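Side-chain contacts in F-actin-capping protein subunit alpha (Dictyostelium discoideum, PDB 4AKR), which caps the fast-growing barbed ends of actin filaments without needing calcium, blocking subunit exchange there without severing the filaments: residues S169-T174 with K226-A231; T69-I74 with K147-I152; E22-V27 with I93-T98. All coordinates share one frame; numbering follows the deposited sequence.

Overall arrangement
Contacts 1 and 2 sit on neighbouring strands of the five-stranded antiparallel sheet, their centres 14 Å apart. Strands 145-158 and 163-175 are joined through the backbone, for example by the probable hydrogen bond from Val150 N to Trp171 O at 2.7 Å. Contact 1 adds helix 217-248 to one face of this sheet, and contact 2 brings the turn before strand 73-75 onto the opposite face. Contact 3 lies farther out, where helix 23-31 meets the turn between strands 86-91 and 96-102 of a smaller four-stranded sheet; contact 2 reaches that sheet too, through strand 73-75. Nearest atoms of contact 3 are about 11 Å from contact 2 and about 17 Å from contact 1.

Contact 1: residues S169-T174 with K226-A231; sequences SVWTCT and KAIGKA
One face of the Trp171 indole is covered by Ile228. The methyl CG2 of Ile228 stands 3.5 Å from the centroid of the Trp171 five-membered ring and only 10° off its normal, a CH-pi contact. The other branch of the isoleucine spreads over the same ring system: Ile228 CG1 lies 3.7 Å from Trp171 CE3, and Ile228 CD1 turns back toward the root of the ring, 3.8 Å from Trp171 CB. At the far end of the six-membered ring, Ala231 CB meets Trp171 CH2 obliquely at 3.8 Å, one helical turn on from Ile228. With its CG1 beside the backbone N (chi1 -74°), Ile228 sends CG2 to the pyrrole part of the indole and CD1 on to Cys173, whose SG is 4.0 Å from that methyl.

No hydrogen bond crosses between the two segments. The indole N-H, at NE1, is hydrogen-bonded to Glu232 OE2, on the residue after Ala231; the same carboxylate oxygen is hydrogen-bonded to Ser169 OG. The bond to Trp171 probably limits turning of the ring, whose face Ile228 covers.

Helix 226-231 crosses strand 169-174 at 145°, with the axes 11.1 Å apart. This is alpha-on-beta packing, the long helix 217-248 set obliquely and roughly antiparallel to the strand against one face of the five-stranded antiparallel sheet that forms the core of the capping protein alpha subunit.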
# COMPACT_ATOMS: atom_id res chain seq x y z
N SER A 169 14.29 11.72 2.87
CA SER A 169 15.08 12.45 1.88
C SER A 169 16.55 12.16 2.15
O SER A 169 17.01 12.27 3.29
CB SER A 169 14.85 13.96 1.97
OG SER A 169 13.59 14.34 1.47
N VAL A 170 17.28 11.76 1.11
CA VAL A 170 18.71 11.51 1.24
C VAL A 170 19.38 12.21 0.07
O VAL A 170 19.25 11.79 -1.09
CB VAL A 170 19.04 9.99 1.20
CG1 VAL A 170 20.54 9.80 1.16
CG2 VAL A 170 18.46 9.29 2.42
N TRP A 171 20.07 13.31 0.38
CA TRP A 171 20.78 14.09 -0.62
C TRP A 171 22.28 13.92 -0.45
O TRP A 171 22.82 14.18 0.63
CB TRP A 171 20.45 15.58 -0.51
CG TRP A 171 19.09 15.94 -1.03
CD1 TRP A 171 17.92 15.92 -0.33
CD2 TRP A 171 18.76 16.31 -2.37
NE1 TRP A 171 16.87 16.25 -1.16
CE2 TRP A 171 17.36 16.50 -2.42
CE3 TRP A 171 19.51 16.50 -3.54
CZ2 TRP A 171 16.69 16.86 -3.59
CZ3 TRP A 171 18.85 16.86 -4.71
CH2 TRP A 171 17.45 17.03 -4.72
N THR A 172 22.93 13.51 -1.52
CA THR A 172 24.37 13.30 -1.50
C THR A 172 25.02 14.39 -2.31
O THR A 172 24.80 14.48 -3.52
CB THR A 172 24.70 11.94 -2.09
OG1 THR A 172 24.01 10.93 -1.35
CG2 THR A 172 26.20 11.70 -2.06
N CYS A 173 25.82 15.22 -1.65
CA CYS A 173 26.48 16.35 -2.30
C CYS A 173 27.98 16.17 -2.44
O CYS A 173 28.70 16.07 -1.44
CB CYS A 173 26.18 17.62 -1.51
SG CYS A 173 24.47 17.74 -0.96
N THR A 174 28.45 16.15 -3.68
CA THR A 174 29.87 15.97 -3.97
C THR A 174 30.49 17.21 -4.61
O THR A 174 29.87 17.87 -5.45
CB THR A 174 30.08 14.76 -4.90
OG1 THR A 174 29.52 13.59 -4.30
CG2 THR A 174 31.56 14.52 -5.12
N LYS A 226 19.81 25.86 -1.22
CA LYS A 226 18.87 26.67 -1.98
C LYS A 226 18.41 25.78 -3.13
O LYS A 226 17.22 25.72 -3.44
CB LYS A 226 19.56 27.93 -2.53
CG LYS A 226 19.54 29.11 -1.58
CD LYS A 226 20.02 30.38 -2.25
CE LYS A 226 19.91 31.55 -1.30
NZ LYS A 226 20.51 32.78 -1.89
N ALA A 227 19.36 25.08 -3.74
CA ALA A 227 19.06 24.18 -4.85
C ALA A 227 18.22 23.00 -4.38
O ALA A 227 17.15 22.73 -4.94
CB ALA A 227 20.36 23.68 -5.47
N ILE A 228 18.70 22.30 -3.35
CA ILE A 228 17.98 21.15 -2.79
C ILE A 228 16.55 21.52 -2.38
O ILE A 228 15.61 20.76 -2.65
CB ILE A 228 18.72 20.58 -1.55
CG1 ILE A 228 19.97 19.82 -1.99
CG2 ILE A 228 17.80 19.66 -0.76
CD1 ILE A 228 20.81 19.32 -0.83
N GLY A 229 16.38 22.67 -1.73
CA GLY A 229 15.06 23.10 -1.29
C GLY A 229 14.10 23.41 -2.42
O GLY A 229 12.89 23.24 -2.30
N LYS A 230 14.66 23.89 -3.53
CA LYS A 230 13.88 24.23 -4.71
C LYS A 230 13.42 22.94 -5.37
O LYS A 230 12.26 22.81 -5.75
CB LYS A 230 14.73 25.04 -5.69
CG LYS A 230 13.96 25.56 -6.89
CD LYS A 230 14.79 25.45 -8.16
CE LYS A 230 14.01 25.93 -9.39
NZ LYS A 230 13.74 27.39 -9.34
N ALA A 231 14.34 21.99 -5.49
CA ALA A 231 14.01 20.70 -6.09
C ALA A 231 12.87 20.03 -5.33
O ALA A 231 11.92 19.53 -5.94
CB ALA A 231 15.23 19.81 -6.11

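Contact 2: residues T69-I74 with K147-I152; sequences TKEGEI and KITVCI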
# COMPACT_ATOMS: atom_id res chain seq x y z
N THR A 69 21.03 5.34 10.45
CA THR A 69 21.11 5.15 9.00
C THR A 69 22.31 4.30 8.62
O THR A 69 23.18 4.03 9.44
CB THR A 69 21.27 6.49 8.27
OG1 THR A 69 22.62 6.94 8.44
CG2 THR A 69 20.31 7.53 8.85
N LYS A 70 22.36 3.87 7.36
CA LYS A 70 23.47 3.06 6.89
C LYS A 70 24.67 3.96 6.67
O LYS A 70 25.81 3.52 6.79
CB LYS A 70 23.14 2.34 5.58
CG LYS A 70 21.99 1.35 5.66
CD LYS A 70 21.72 0.71 4.30
CE LYS A 70 20.43 -0.11 4.29
NZ LYS A 70 20.18 -0.72 2.95
N GLU A 71 24.42 5.22 6.34
CA GLU A 71 25.51 6.15 6.11
C GLU A 71 26.24 6.54 7.39
O GLU A 71 27.37 7.00 7.34
CB GLU A 71 25.01 7.42 5.41
CG GLU A 71 26.16 8.37 5.05
CD GLU A 71 27.17 7.73 4.11
OE1 GLU A 71 26.80 6.80 3.36
OE2 GLU A 71 28.34 8.17 4.11
N GLY A 72 25.59 6.35 8.53
CA GLY A 72 26.23 6.67 9.79
C GLY A 72 26.66 5.42 10.53
O GLY A 72 27.18 5.48 11.64
N GLU A 73 26.43 4.27 9.90
CA GLU A 73 26.78 2.98 10.49
C GLU A 73 28.29 2.76 10.55
O GLU A 73 28.97 2.77 9.52
CB GLU A 73 26.11 1.86 9.68
CG GLU A 73 26.26 0.47 10.27
CD GLU A 73 25.32 -0.54 9.61
OE1 GLU A 73 24.09 -0.38 9.74
OE2 GLU A 73 25.81 -1.50 8.98
N ILE A 74 28.83 2.59 11.75
CA ILE A 74 30.26 2.37 11.94
C ILE A 74 30.48 0.87 12.12
O ILE A 74 31.43 0.29 11.61
CB ILE A 74 30.78 3.09 13.19
CG1 ILE A 74 30.49 4.59 13.10
CG2 ILE A 74 32.27 2.86 13.34
CD1 ILE A 74 30.81 5.36 14.37
N LYS A 147 32.44 14.42 -0.07
CA LYS A 147 31.07 13.98 -0.19
C LYS A 147 30.32 14.27 1.11
O LYS A 147 30.69 13.76 2.17
CB LYS A 147 30.98 12.48 -0.51
CG LYS A 147 29.53 11.98 -0.53
CD LYS A 147 29.40 10.51 -0.90
CE LYS A 147 29.93 9.59 0.19
NZ LYS A 147 29.61 8.17 -0.09
N ILE A 148 29.29 15.10 1.04
CA ILE A 148 28.48 15.42 2.21
C ILE A 148 27.12 14.79 2.01
O ILE A 148 26.44 15.10 1.05
CB ILE A 148 28.30 16.94 2.39
CG1 ILE A 148 29.67 17.61 2.56
CG2 ILE A 148 27.40 17.23 3.59
CD1 ILE A 148 30.49 17.03 3.70
N THR A 149 26.74 13.88 2.91
CA THR A 149 25.46 13.20 2.82
C THR A 149 24.44 13.75 3.82
O THR A 149 24.67 13.73 5.03
CB THR A 149 25.62 11.69 3.06
OG1 THR A 149 26.64 11.18 2.19
CG2 THR A 149 24.31 10.97 2.77
N VAL A 150 23.31 14.23 3.30
CA VAL A 150 22.24 14.79 4.12
C VAL A 150 21.03 13.86 4.17
O VAL A 150 20.45 13.53 3.13
CB VAL A 150 21.77 16.15 3.57
CG1 VAL A 150 20.79 16.77 4.53
CG2 VAL A 150 22.95 17.06 3.34
N CYS A 151 20.66 13.45 5.37
CA CYS A 151 19.52 12.57 5.58
C CYS A 151 18.45 13.30 6.38
O CYS A 151 18.74 13.96 7.36
CB CYS A 151 19.94 11.32 6.35
SG CYS A 151 21.26 10.33 5.62
N ILE A 152 17.20 13.17 5.94
CA ILE A 152 16.07 13.77 6.64
C ILE A 152 15.01 12.69 6.75
O ILE A 152 14.73 12.00 5.77
CB ILE A 152 15.49 14.99 5.88
CG1 ILE A 152 16.59 16.03 5.65
CG2 ILE A 152 14.32 15.58 6.67
CD1 ILE A 152 16.10 17.38 5.16
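Glu71 lays its aliphatic part across the side chain of Thr149, the central pair of a contact in which a turn sits on one face of the five-stranded antiparallel sheet of the capping protein fold. Glu71 CG is 3.9 Å from Thr149 CB and equally close to its methyl CG2, so the touching is done by carbon. The glutamate gets there by placing CG anti to its N (chi1 -175°) and then bending at chi2 (60°), which swings the carboxylate along the strand toward Lys147. On the way it passes the threonine hydroxyl: Glu71 OE2 is 4.0 Å from Thr149 OG1, too far to count as a bond.

Lys147, Thr149 and Cys151 all reach out on this face of strand 145-158, whereas Ile148, Val150 and Ile152 lean on helix 112-129 behind it. Lys147 also runs along Thr172 and Thr174 of the next strand.

At the other end of the turn Thr69 faces Cys151, its methyl CG2 lying 4.4 Å from Cys151 SG in a loose apolar touch. The hydroxyl of Thr69 is hydrogen-bonded to Tyr138 OH and so ties the turn to strand 134-142, the neighbouring strand of the same sheet. It also receives a weak bond from Gly72 N within the turn, 3.0 Å from Thr69 OG1. Tyr138 touches Glu71 and Cys151 as well, filling in beside the contact.

The opposite charges of Glu71 and Lys147 may attract weakly, although the two groups stand beyond salt-bridge range: Glu71 OE2 lies 4.4 Å from Lys147 NZ.

Contact 3: residues E22-V27 with I93-T98; sequences EFMEVV and IKQEVT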
# COMPACT_ATOMS: atom_id res chain seq x y z
N GLU A 22 4.68 0.96 12.17
CA GLU A 22 3.85 -0.19 12.56
C GLU A 22 4.65 -1.48 12.62
O GLU A 22 4.07 -2.58 12.66
CB GLU A 22 2.71 -0.37 11.55
CG GLU A 22 1.83 0.86 11.37
CD GLU A 22 0.83 0.67 10.24
OE1 GLU A 22 0.23 -0.43 10.13
OE2 GLU A 22 0.64 1.64 9.47
N PHE A 23 5.97 -1.34 12.62
CA PHE A 23 6.88 -2.47 12.64
C PHE A 23 6.57 -3.44 13.77
O PHE A 23 6.44 -4.64 13.54
CB PHE A 23 8.33 -1.96 12.74
CG PHE A 23 9.36 -3.02 12.48
CD1 PHE A 23 9.41 -3.67 11.24
CD2 PHE A 23 10.24 -3.41 13.48
CE1 PHE A 23 10.32 -4.70 11.02
CE2 PHE A 23 11.15 -4.44 13.26
CZ PHE A 23 11.19 -5.09 12.03
N MET A 24 6.41 -2.94 14.98
CA MET A 24 6.11 -3.83 16.08
C MET A 24 4.76 -4.55 15.95
O MET A 24 4.64 -5.69 16.40
CB MET A 24 6.21 -3.09 17.40
CG MET A 24 7.67 -2.82 17.81
SD MET A 24 8.73 -4.30 17.66
CE MET A 24 8.52 -5.06 19.28
N GLU A 25 3.76 -3.91 15.35
CA GLU A 25 2.47 -4.59 15.18
C GLU A 25 2.67 -5.75 14.22
O GLU A 25 2.09 -6.82 14.39
CB GLU A 25 1.40 -3.64 14.62
CG GLU A 25 0.75 -2.70 15.63
CD GLU A 25 1.62 -1.51 15.98
OE1 GLU A 25 2.46 -1.13 15.14
OE2 GLU A 25 1.45 -0.94 17.08
N VAL A 26 3.51 -5.54 13.21
CA VAL A 26 3.80 -6.58 12.24
C VAL A 26 4.70 -7.67 12.85
O VAL A 26 4.51 -8.85 12.58
CB VAL A 26 4.48 -5.99 10.98
CG1 VAL A 26 4.94 -7.10 10.04
CG2 VAL A 26 3.51 -5.06 10.25
N VAL A 27 5.66 -7.28 13.68
CA VAL A 27 6.54 -8.27 14.32
C VAL A 27 5.71 -9.21 15.19
O VAL A 27 6.02 -10.40 15.30
CB VAL A 27 7.65 -7.60 15.19
CG1 VAL A 27 8.45 -8.67 15.90
CG2 VAL A 27 8.58 -6.78 14.32
N ILE A 93 17.00 -5.21 17.60
CA ILE A 93 15.85 -6.05 17.87
C ILE A 93 14.88 -5.41 18.85
O ILE A 93 13.66 -5.53 18.68
CB ILE A 93 16.30 -7.43 18.40
CG1 ILE A 93 17.07 -8.16 17.30
CG2 ILE A 93 15.10 -8.23 18.84
CD1 ILE A 93 17.60 -9.51 17.69
N LYS A 94 15.40 -4.74 19.86
CA LYS A 94 14.56 -4.09 20.85
C LYS A 94 14.24 -2.68 20.39
O LYS A 94 13.37 -2.02 20.95
CB LYS A 94 15.29 -4.01 22.19
CG LYS A 94 16.15 -5.20 22.53
CD LYS A 94 17.01 -4.90 23.75
CE LYS A 94 16.30 -5.26 25.02
NZ LYS A 94 16.25 -6.75 25.17
N GLN A 95 14.97 -2.23 19.37
CA GLN A 95 14.81 -0.89 18.81
C GLN A 95 15.08 0.20 19.85
O GLN A 95 14.33 1.16 19.97
CB GLN A 95 13.40 -0.75 18.22
CG GLN A 95 13.25 -1.50 16.90
CD GLN A 95 11.80 -1.80 16.54
OE1 GLN A 95 11.20 -2.75 17.06
NE2 GLN A 95 11.24 -1.00 15.64
N GLU A 96 16.17 0.04 20.59
CA GLU A 96 16.52 1.01 21.61
C GLU A 96 18.03 1.24 21.72
O GLU A 96 18.83 0.33 21.47
CB GLU A 96 15.96 0.58 22.96
CG GLU A 96 16.59 -0.67 23.54
CD GLU A 96 15.82 -1.23 24.73
OE1 GLU A 96 14.68 -0.78 24.97
OE2 GLU A 96 16.35 -2.14 25.41
N VAL A 97 18.40 2.45 22.09
CA VAL A 97 19.80 2.84 22.26
C VAL A 97 20.34 2.22 23.54
O VAL A 97 19.72 2.31 24.59
CB VAL A 97 19.94 4.38 22.36
CG1 VAL A 97 21.35 4.75 22.77
CG2 VAL A 97 19.59 5.01 21.02
N THR A 98 21.50 1.58 23.44
CA THR A 98 22.11 0.93 24.60
C THR A 98 23.44 1.55 25.00
O THR A 98 24.04 1.13 25.99
CB THR A 98 22.37 -0.55 24.31
OG1 THR A 98 23.38 -0.67 23.30
CG2 THR A 98 21.08 -1.23 23.85
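Phe23 swings its ring toward Gln95 by setting CG anti to the backbone N (chi1 -168°), and Gln95 answers with CG beside its own N (chi1 -75°) and a chain extended from there on. The extended chain carries the amide to the Phe23 ring, with Met24 alongside. The amide plane stands almost square to the phenyl ring, 87° apart, with Gln95 CD 3.8 Å from Phe23 CD2. Which end of the amide carries the nitrogen is doubtful, so no polar role can be read from either tip.

Met24 comes from the next position on the helix. Bent at chi2 and chi3, it lies beside the glutamine, but the exact spacing of its sulfur is doubtful. One face of the Phe23 ring is occupied from its own helix by Val27, whose CG2 stands 3.6 Å above the ring plane. Replacing Gln95 by alanine removes the amide, which would probably open a gap beside Phe23 CD2.

Gln95 has a left-handed backbone conformation and, with Glu96, faces Asp91 in a G1 beta bulge, where strand 86-91 hands over to strand 96-102. Helix 44-55 touches both segments: its Tyr51 stacks on Phe23, Phe48 meets that ring edge-to-face, and Asn52 touches Gln95. Glu22, the N-cap of helix 23-31, takes no part here and instead pairs with a basic side chain of the other subunit. The contact itself joins helix 23-31 to the turn before strand 96-102, beside helix 44-55.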